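Local coordinates for putative branched chain amino acid ABC transporter, periplasmic amino acid-binding protein (Brucella ovis, PDB 4XFK) that probably captures amino acids such as leucine, isoleucine, valine, threonine and alanine in the periplasm as the binding component of an ABC transport system, at residues K72-A76 against D77-I81; N163-S167 against W168-V172; A33-L36 against Y37-K41. The protein carries 1 engineered substitution. All coordinates share one frame; numbering follows the deposited sequence.

Overall arrangement
All three contacts are local: each lies within one short continuous run of chain, at a different station of the two-lobed periplasmic binding fold. Interaction 3 lies mid-helix in 26-44, is buried, and combines regular backbone bonds with apolar packing. Interaction 1 closes helix 63-76 and hands the chain to strand 81-84; its outer side is wet and its inner side faces the same parallel sheet that helix 26-44 packs on. Interaction 2 opens helix 167-184 in the other, mixed-sheet part, its centre about 29 Å from that of interaction 3 and across the chain's centre; it alone pairs two aromatic side chains across its segments and touches a bound acetate.

Interaction 1 of 3, residues K72-A76 against D77-I81; sequences KAAIA and DGAQI
Ala73 and Ala74 present the carbonyls that close helix 63-76 against Asp77 and Ala79. The carbonyl of Ala73 takes the regular helical bond, Asp77 N to Ala73 O at 2.9 Å. A water lies within hydrogen-bonding distance of both Ala73 O and Asp77 OD1 and probably links them, though it has more acceptors around it than protons. Ala74 follows, and its carbonyl accepts from Ala79 N at 3.0 Å (Ala79 N to Ala74 O), a bond five residues long; the contact from Asp77 N to the same oxygen is weak. The Ala74 methyl also meets the chain beyond the turn, Ala74 CB lying 4.1 Å from Ala79 CB. Ile75 contributes its backbone: Gly78 N bonds to Ile75 O at 2.9 Å, approaching from 65° out of the carbonyl plane and therefore not along a lone pair. At Ala76 the helix ends, and a second water donates weakly to Ala76 O and more firmly to Asp77 OD1, 2.9 Å from that carboxylate oxygen.

Gly78, with phi at 98°, is the first residue to leave helical geometry, and the two bonds running back from Gly78 and Ala79 make this a Schellman motif. With CG of Asp77 set beside its own backbone N (chi1 -72°), the carboxylate folds back over the last turn. There OD1 faces the two waters, while OD2 is hydrogen-bonded to Tyr58 OH on strand 54-59. On the inner side, Ala74 and Ala79 both touch Ala15 of strand 13-18. Because Gly78 and Ala79 supply donors to carbonyls of the last turn, the helix can stop here and the chain turn into strand 81-84 with those carbonyls still bonded.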
loop_
_atom_site.group_PDB
_atom_site.type_symbol
_atom_site.label_atom_id
_atom_site.label_comp_id
_atom_site.label_asym_id
_atom_site.label_seq_id
_atom_site.Cartn_x
_atom_site.Cartn_y
_atom_site.Cartn_z
ATOM N N LYS A 72 -6.998 -16.641 13.837
ATOM C CA LYS A 72 -7.672 -17.361 14.909
ATOM C C LYS A 72 -6.958 -17.139 16.244
ATOM O O LYS A 72 -7.597 -16.895 17.263
ATOM C CB LYS A 72 -7.766 -18.854 14.586
ATOM C CG LYS A 72 -8.672 -19.174 13.405
ATOM C CD LYS A 72 -8.654 -20.659 13.087
ATOM C CE LYS A 72 -9.148 -20.941 11.670
ATOM N NZ LYS A 72 -10.510 -20.403 11.401
ATOM N N ALA A 73 -5.630 -17.188 16.226
ATOM C CA ALA A 73 -4.854 -17.006 17.445
ATOM C C ALA A 73 -5.023 -15.600 17.998
ATOM O O ALA A 73 -5.214 -15.413 19.198
ATOM C CB ALA A 73 -3.384 -17.315 17.196
ATOM N N ALA A 74 -4.973 -14.609 17.112
ATOM C CA ALA A 74 -5.104 -13.215 17.521
ATOM C C ALA A 74 -6.460 -12.954 18.180
ATOM O O ALA A 74 -6.547 -12.309 19.230
ATOM C CB ALA A 74 -4.903 -12.309 16.328
ATOM N N ILE A 75 -7.522 -13.453 17.559
ATOM C CA ILE A 75 -8.859 -13.267 18.110
ATOM C C ILE A 75 -8.998 -13.961 19.468
ATOM O O ILE A 75 -9.556 -13.395 20.410
ATOM C CB ILE A 75 -9.948 -13.740 17.123
ATOM C CG1 ILE A 75 -9.974 -12.821 15.896
ATOM C CG2 ILE A 75 -11.313 -13.743 17.795
ATOM C CD1 ILE A 75 -10.827 -13.341 14.761
ATOM N N ALA A 76 -8.456 -15.171 19.576
ATOM C CA ALA A 76 -8.466 -15.904 20.839
ATOM C C ALA A 76 -7.713 -15.148 21.936
ATOM O O ALA A 76 -8.065 -15.234 23.115
ATOM C CB ALA A 76 -7.881 -17.302 20.652
ATOM N N ASP A 77 -6.677 -14.413 21.539
ATOM C CA ASP A 77 -5.894 -13.615 22.475
ATOM C C ASP A 77 -6.561 -12.282 22.817
ATOM O O ASP A 77 -6.003 -11.490 23.569
ATOM C CB ASP A 77 -4.481 -13.363 21.928
ATOM C CG ASP A 77 -3.616 -14.608 21.944
ATOM O OD1 ASP A 77 -3.871 -15.502 22.775
ATOM O OD2 ASP A 77 -2.665 -14.695 21.141
ATOM N N GLY A 78 -7.740 -12.026 22.257
ATOM C CA GLY A 78 -8.489 -10.832 22.606
ATOM C C GLY A 78 -8.352 -9.660 21.646
ATOM O O GLY A 78 -8.842 -8.575 21.927
ATOM N N ALA A 79 -7.698 -9.861 20.505
ATOM C CA ALA A 79 -7.571 -8.773 19.537
ATOM C C ALA A 79 -8.941 -8.399 18.986
ATOM O O ALA A 79 -9.696 -9.269 18.544
ATOM C CB ALA A 79 -6.631 -9.160 18.403
ATOM N N GLN A 80 -9.261 -7.109 19.011
ATOM C CA GLN A 80 -10.492 -6.617 18.389
ATOM C C GLN A 80 -10.210 -6.069 16.996
ATOM O O GLN A 80 -11.135 -5.759 16.242
ATOM C CB GLN A 80 -11.142 -5.512 19.229
ATOM C CG GLN A 80 -11.386 -5.852 20.690
ATOM C CD GLN A 80 -10.303 -5.272 21.585
ATOM O OE1 GLN A 80 -9.206 -4.947 21.120
ATOM N NE2 GLN A 80 -10.600 -5.140 22.869
ATOM N N ILE A 81 -8.929 -5.915 16.674
ATOM C CA ILE A 81 -8.488 -5.331 15.413
ATOM C C ILE A 81 -7.311 -6.135 14.872
ATOM O O ILE A 81 -6.390 -6.492 15.623
ATOM C CB ILE A 81 -8.046 -3.862 15.590
ATOM C CG1 ILE A 81 -9.150 -3.059 16.282
ATOM C CG2 ILE A 81 -7.649 -3.244 14.245
ATOM C CD1 ILE A 81 -8.894 -1.593 16.324
HETATM O O HOH W 1 -4.000 -17.625 20.895
HETATM O O HOH W 2 -5.533 -17.053 24.537
#

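Interaction 2 of 3, residues N163-S167 against W168-V172; sequences NQNYS and WGVDV. With ACT (acetate ion), chain B.
The backbone turns from strand to helix with Tyr166 at the N-cap position, and Val170 N bonds nearly straight to Tyr166 O at 3.0 Å (175° at the hydrogen). Ser167 O receives Asp171 N, and a water donates to both Ser167 O and Asp171 OD1. Gly169 packs its backbone on the strand end: Gly169 CA approaches Gln164 O to 3.2 Å in a CA-H...O contact.

Among the side chains, Trp168 CB sits over one face of the Tyr166 ring, 3.9 Å from its centroid, a CH-pi contact. The two ring planes stand 54° apart, neither stacked nor edge-to-face. With Tyr166 CG between its backbone N and carbonyl carbon (chi1 73°), the phenol lies beside Trp168, and Tyr166 OH donates to acetate O at 2.6 Å. The acetate, probably from the crystallisation liquor, is also hydrogen-bonded to Ser88 OG and Glu118 N. Its methyl lies over one face of the indole, toward the rim; on the opposite face lies Val172 CG2. Val172 CG1 in turn meets Asn163 OD1 at 3.2 Å, the two side chains crossing at about a right angle.

Asn163 OD1 and Trp168 NE1 are hydrogen-bonded to Gly219 N and O respectively. The contact is the strand-to-helix turn that starts the crossover of the beta-alpha-beta unit 158-164, 167-184, 186-193, with helix 138-152 touching Trp168 and Val172, and strand 186-193 touching Asn163 and Val170.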
loop_
_atom_site.group_PDB
_atom_site.type_symbol
_atom_site.label_atom_id
_atom_site.label_comp_id
_atom_site.label_asym_id
_atom_site.label_seq_id
_atom_site.Cartn_x
_atom_site.Cartn_y
_atom_site.Cartn_z
ATOM N N ASN A 163 3.889 -8.419 -14.773
ATOM C CA ASN A 163 3.372 -8.543 -13.413
ATOM C C ASN A 163 3.411 -9.962 -12.889
ATOM O O ASN A 163 3.601 -10.915 -13.646
ATOM C CB ASN A 163 1.942 -7.995 -13.308
ATOM C CG ASN A 163 1.861 -6.521 -13.642
ATOM O OD1 ASN A 163 2.189 -5.673 -12.818
ATOM N ND2 ASN A 163 1.438 -6.209 -14.858
ATOM N N GLN A 164 3.243 -10.070 -11.574
ATOM C CA GLN A 164 3.212 -11.332 -10.854
ATOM C C GLN A 164 1.864 -12.025 -11.022
ATOM O O GLN A 164 0.812 -11.385 -10.963
ATOM C CB GLN A 164 3.467 -11.066 -9.370
ATOM C CG GLN A 164 4.838 -10.447 -9.076
ATOM C CD GLN A 164 4.881 -9.717 -7.753
ATOM O OE1 GLN A 164 5.766 -9.957 -6.917
ATOM N NE2 GLN A 164 3.946 -8.807 -7.561
ATOM N N ASN A 165 1.894 -13.342 -11.204
ATOM C CA ASN A 165 0.662 -14.081 -11.433
ATOM C C ASN A 165 -0.055 -14.443 -10.128
ATOM O O ASN A 165 -0.048 -15.600 -9.690
ATOM C CB ASN A 165 0.918 -15.322 -12.293
ATOM C CG ASN A 165 -0.307 -15.736 -13.084
ATOM O OD1 ASN A 165 -1.440 -15.451 -12.684
ATOM N ND2 ASN A 165 -0.090 -16.404 -14.215
ATOM N N TYR A 166 -0.649 -13.425 -9.510
ATOM C CA TYR A 166 -1.612 -13.587 -8.419
ATOM C C TYR A 166 -2.564 -12.401 -8.489
ATOM O O TYR A 166 -2.429 -11.561 -9.385
ATOM C CB TYR A 166 -0.948 -13.730 -7.038
ATOM C CG TYR A 166 -0.330 -12.495 -6.406
ATOM C CD1 TYR A 166 0.810 -11.902 -6.938
ATOM C CD2 TYR A 166 -0.857 -11.965 -5.228
ATOM C CE1 TYR A 166 1.399 -10.800 -6.330
ATOM C CE2 TYR A 166 -0.283 -10.864 -4.615
ATOM C CZ TYR A 166 0.846 -10.283 -5.169
ATOM O OH TYR A 166 1.438 -9.193 -4.566
ATOM N N SER A 167 -3.523 -12.324 -7.568
ATOM C CA SER A 167 -4.606 -11.340 -7.670
ATOM C C SER A 167 -4.094 -9.931 -7.964
ATOM O O SER A 167 -4.597 -9.256 -8.864
ATOM C CB SER A 167 -5.490 -11.344 -6.419
ATOM O OG SER A 167 -4.732 -11.007 -5.280
ATOM N N TRP A 168 -3.075 -9.499 -7.225
ATOM C CA TRP A 168 -2.539 -8.151 -7.392
ATOM C C TRP A 168 -2.014 -7.887 -8.808
ATOM O O TRP A 168 -2.384 -6.898 -9.446
ATOM C CB TRP A 168 -1.439 -7.891 -6.354
ATOM C CG TRP A 168 -0.527 -6.754 -6.716
ATOM C CD1 TRP A 168 0.798 -6.846 -7.043
ATOM C CD2 TRP A 168 -0.864 -5.362 -6.796
ATOM N NE1 TRP A 168 1.307 -5.602 -7.313
ATOM C CE2 TRP A 168 0.309 -4.673 -7.174
ATOM C CE3 TRP A 168 -2.046 -4.635 -6.606
ATOM C CZ2 TRP A 168 0.342 -3.288 -7.357
ATOM C CZ3 TRP A 168 -2.007 -3.256 -6.778
ATOM C CH2 TRP A 168 -0.824 -2.599 -7.154
ATOM N N GLY A 169 -1.148 -8.766 -9.298
ATOM C CA GLY A 169 -0.536 -8.559 -10.597
ATOM C C GLY A 169 -1.525 -8.637 -11.742
ATOM O O GLY A 169 -1.411 -7.904 -12.729
ATOM N N VAL A 170 -2.491 -9.537 -11.620
ATOM C CA VAL A 170 -3.566 -9.640 -12.593
ATOM C C VAL A 170 -4.359 -8.332 -12.628
ATOM O O VAL A 170 -4.685 -7.835 -13.704
ATOM C CB VAL A 170 -4.461 -10.842 -12.253
ATOM C CG1 VAL A 170 -5.757 -10.821 -13.063
ATOM C CG2 VAL A 170 -3.687 -12.133 -12.495
ATOM N N ASP A 171 -4.640 -7.763 -11.456
ATOM C CA ASP A 171 -5.360 -6.496 -11.409
ATOM C C ASP A 171 -4.564 -5.361 -12.052
ATOM O O ASP A 171 -5.141 -4.490 -12.717
ATOM C CB ASP A 171 -5.701 -6.105 -9.968
ATOM C CG ASP A 171 -6.818 -6.936 -9.368
ATOM O OD1 ASP A 171 -7.582 -7.577 -10.113
ATOM O OD2 ASP A 171 -6.943 -6.923 -8.128
ATOM N N VAL A 172 -3.245 -5.349 -11.853
ATOM C CA VAL A 172 -2.425 -4.331 -12.500
ATOM C C VAL A 172 -2.497 -4.480 -14.019
ATOM O O VAL A 172 -2.738 -3.503 -14.735
ATOM C CB VAL A 172 -0.946 -4.359 -12.023
ATOM C CG1 VAL A 172 -0.107 -3.387 -12.854
ATOM C CG2 VAL A 172 -0.858 -4.019 -10.535
HETATM C C ACT B . -0.134 -6.747 -2.827
HETATM O O ACT B . -0.147 -7.999 -2.870
HETATM O OXT ACT B . -1.159 -6.192 -2.370
HETATM C CH3 ACT B . 1.056 -5.972 -3.298
HETATM O O HOH W 3 -7.164 -10.172 -9.667
#

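Interaction 3 of 3, residues A33-L36 against Y37-K41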
loop_
_atom_site.group_PDB
_atom_site.type_symbol
_atom_site.label_atom_id
_atom_site.label_comp_id
_atom_site.label_asym_id
_atom_site.label_seq_id
_atom_site.Cartn_x
_atom_site.Cartn_y
_atom_site.Cartn_z
ATOM N N ALA A 33 7.580 -1.330 11.239
ATOM C CA ALA A 33 8.139 -0.020 11.577
ATOM C C ALA A 33 7.053 1.061 11.573
ATOM O O ALA A 33 6.980 1.883 12.485
ATOM C CB ALA A 33 9.278 0.346 10.626
ATOM N N ALA A 34 6.197 1.049 10.547
ATOM C CA ALA A 34 5.174 2.085 10.395
ATOM C C ALA A 34 4.078 1.952 11.455
ATOM O O ALA A 34 3.608 2.949 12.019
ATOM C CB ALA A 34 4.573 2.033 9.002
ATOM N N VAL A 35 3.673 0.716 11.732
ATOM C CA VAL A 35 2.665 0.454 12.750
ATOM C C VAL A 35 3.182 0.830 14.144
ATOM O O VAL A 35 2.484 1.498 14.916
ATOM C CB VAL A 35 2.195 -1.014 12.681
ATOM C CG1 VAL A 35 1.295 -1.371 13.865
ATOM C CG2 VAL A 35 1.462 -1.261 11.366
ATOM N N LEU A 36 4.407 0.432 14.466
ATOM C CA LEU A 36 4.970 0.798 15.766
ATOM C C LEU A 36 5.158 2.308 15.851
ATOM O O LEU A 36 4.963 2.901 16.904
ATOM C CB LEU A 36 6.291 0.072 16.018
ATOM C CG LEU A 36 6.131 -1.435 16.222
ATOM C CD1 LEU A 36 7.468 -2.082 16.557
ATOM C CD2 LEU A 36 5.108 -1.737 17.297
ATOM N N TYR A 37 5.528 2.940 14.740
ATOM C CA TYR A 37 5.662 4.398 14.740
ATOM C C TYR A 37 4.337 5.080 15.096
ATOM O O TYR A 37 4.280 5.896 16.018
ATOM C CB TYR A 37 6.183 4.904 13.387
ATOM C CG TYR A 37 6.196 6.412 13.248
ATOM C CD1 TYR A 37 7.314 7.157 13.614
ATOM C CD2 TYR A 37 5.102 7.089 12.719
ATOM C CE1 TYR A 37 7.326 8.537 13.474
ATOM C CE2 TYR A 37 5.107 8.465 12.576
ATOM C CZ TYR A 37 6.219 9.187 12.958
ATOM O OH TYR A 37 6.214 10.558 12.806
ATOM N N GLN A 38 3.271 4.762 14.367
ATOM C CA GLN A 38 2.041 5.525 14.544
ATOM C C GLN A 38 1.222 5.096 15.758
ATOM O O GLN A 38 0.668 5.943 16.469
ATOM C CB GLN A 38 1.196 5.554 13.271
ATOM C CG GLN A 38 0.076 6.581 13.351
ATOM C CD GLN A 38 0.586 7.997 13.611
ATOM O OE1 GLN A 38 1.609 8.411 13.074
ATOM N NE2 GLN A 38 -0.150 8.750 14.417
ATOM N N LEU A 39 1.136 3.794 16.021
ATOM C CA LEU A 39 0.532 3.371 17.279
ATOM C C LEU A 39 1.378 3.866 18.453
ATOM O O LEU A 39 0.852 4.146 19.531
ATOM C CB LEU A 39 0.346 1.860 17.348
ATOM C CG LEU A 39 -0.633 1.249 16.347
ATOM C CD1 LEU A 39 -0.822 -0.218 16.647
ATOM C CD2 LEU A 39 -1.972 1.963 16.370
ATOM N N GLY A 40 2.684 4.009 18.237
ATOM C CA GLY A 40 3.540 4.610 19.241
ATOM C C GLY A 40 3.132 6.040 19.540
ATOM O O GLY A 40 3.121 6.444 20.704
ATOM N N LYS A 41 2.783 6.814 18.511
ATOM C CA LYS A 41 2.304 8.182 18.745
ATOM C C LYS A 41 1.004 8.178 19.547
ATOM O O LYS A 41 0.813 8.994 20.448
ATOM C CB LYS A 41 2.083 8.943 17.434
ATOM C CG LYS A 41 3.315 9.095 16.557
ATOM C CD LYS A 41 4.414 9.907 17.222
ATOM C CE LYS A 41 5.589 10.104 16.242
ATOM N NZ LYS A 41 6.755 10.820 16.847
#
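Val35 and Leu39 meet one turn apart on helix 26-44, the crossover helix of the beta-alpha-beta unit between strands 13-18 and 54-59. Four i to i+4 backbone bonds join the two segments. Three of them have similar geometry: Tyr37 N to Ala33 O, Gln38 N to Ala34 O and Leu39 N to Val35 O. The fourth, Gly40 N to Leu36 O at 2.9 Å, is bent to 132° at the hydrogen and comes from above the carbonyl plane.

Leu39 can be followed outward. Its CB rests 3.3 Å from Val35 O, the same oxygen that accepts its backbone N-H. CG stays close to that carbonyl, 3.4 Å from Val35 O, because chi1 of -65° places it beside the Leu39 backbone N. The branch CD1 then leaves the carbonyl and meets the valine methyl; the two side chains lie side by side, pointing the same way, and Leu39 also touches Ile55 on strand 54-59.

On another side of the helix, Ala34 and Gln38 pack on helix 296-312. Tyr37 reaches helix 274-288, where Ala34 also touches Tyr284; the Tyr37 hydroxyl is hydrogen-bonded there to Asp283, the carboxylate that also forms a salt bridge with Lys41. The closest side-chain approach of the leucine-valine pair is Leu39 CD1 to Val35 CG1, 3.7 Å.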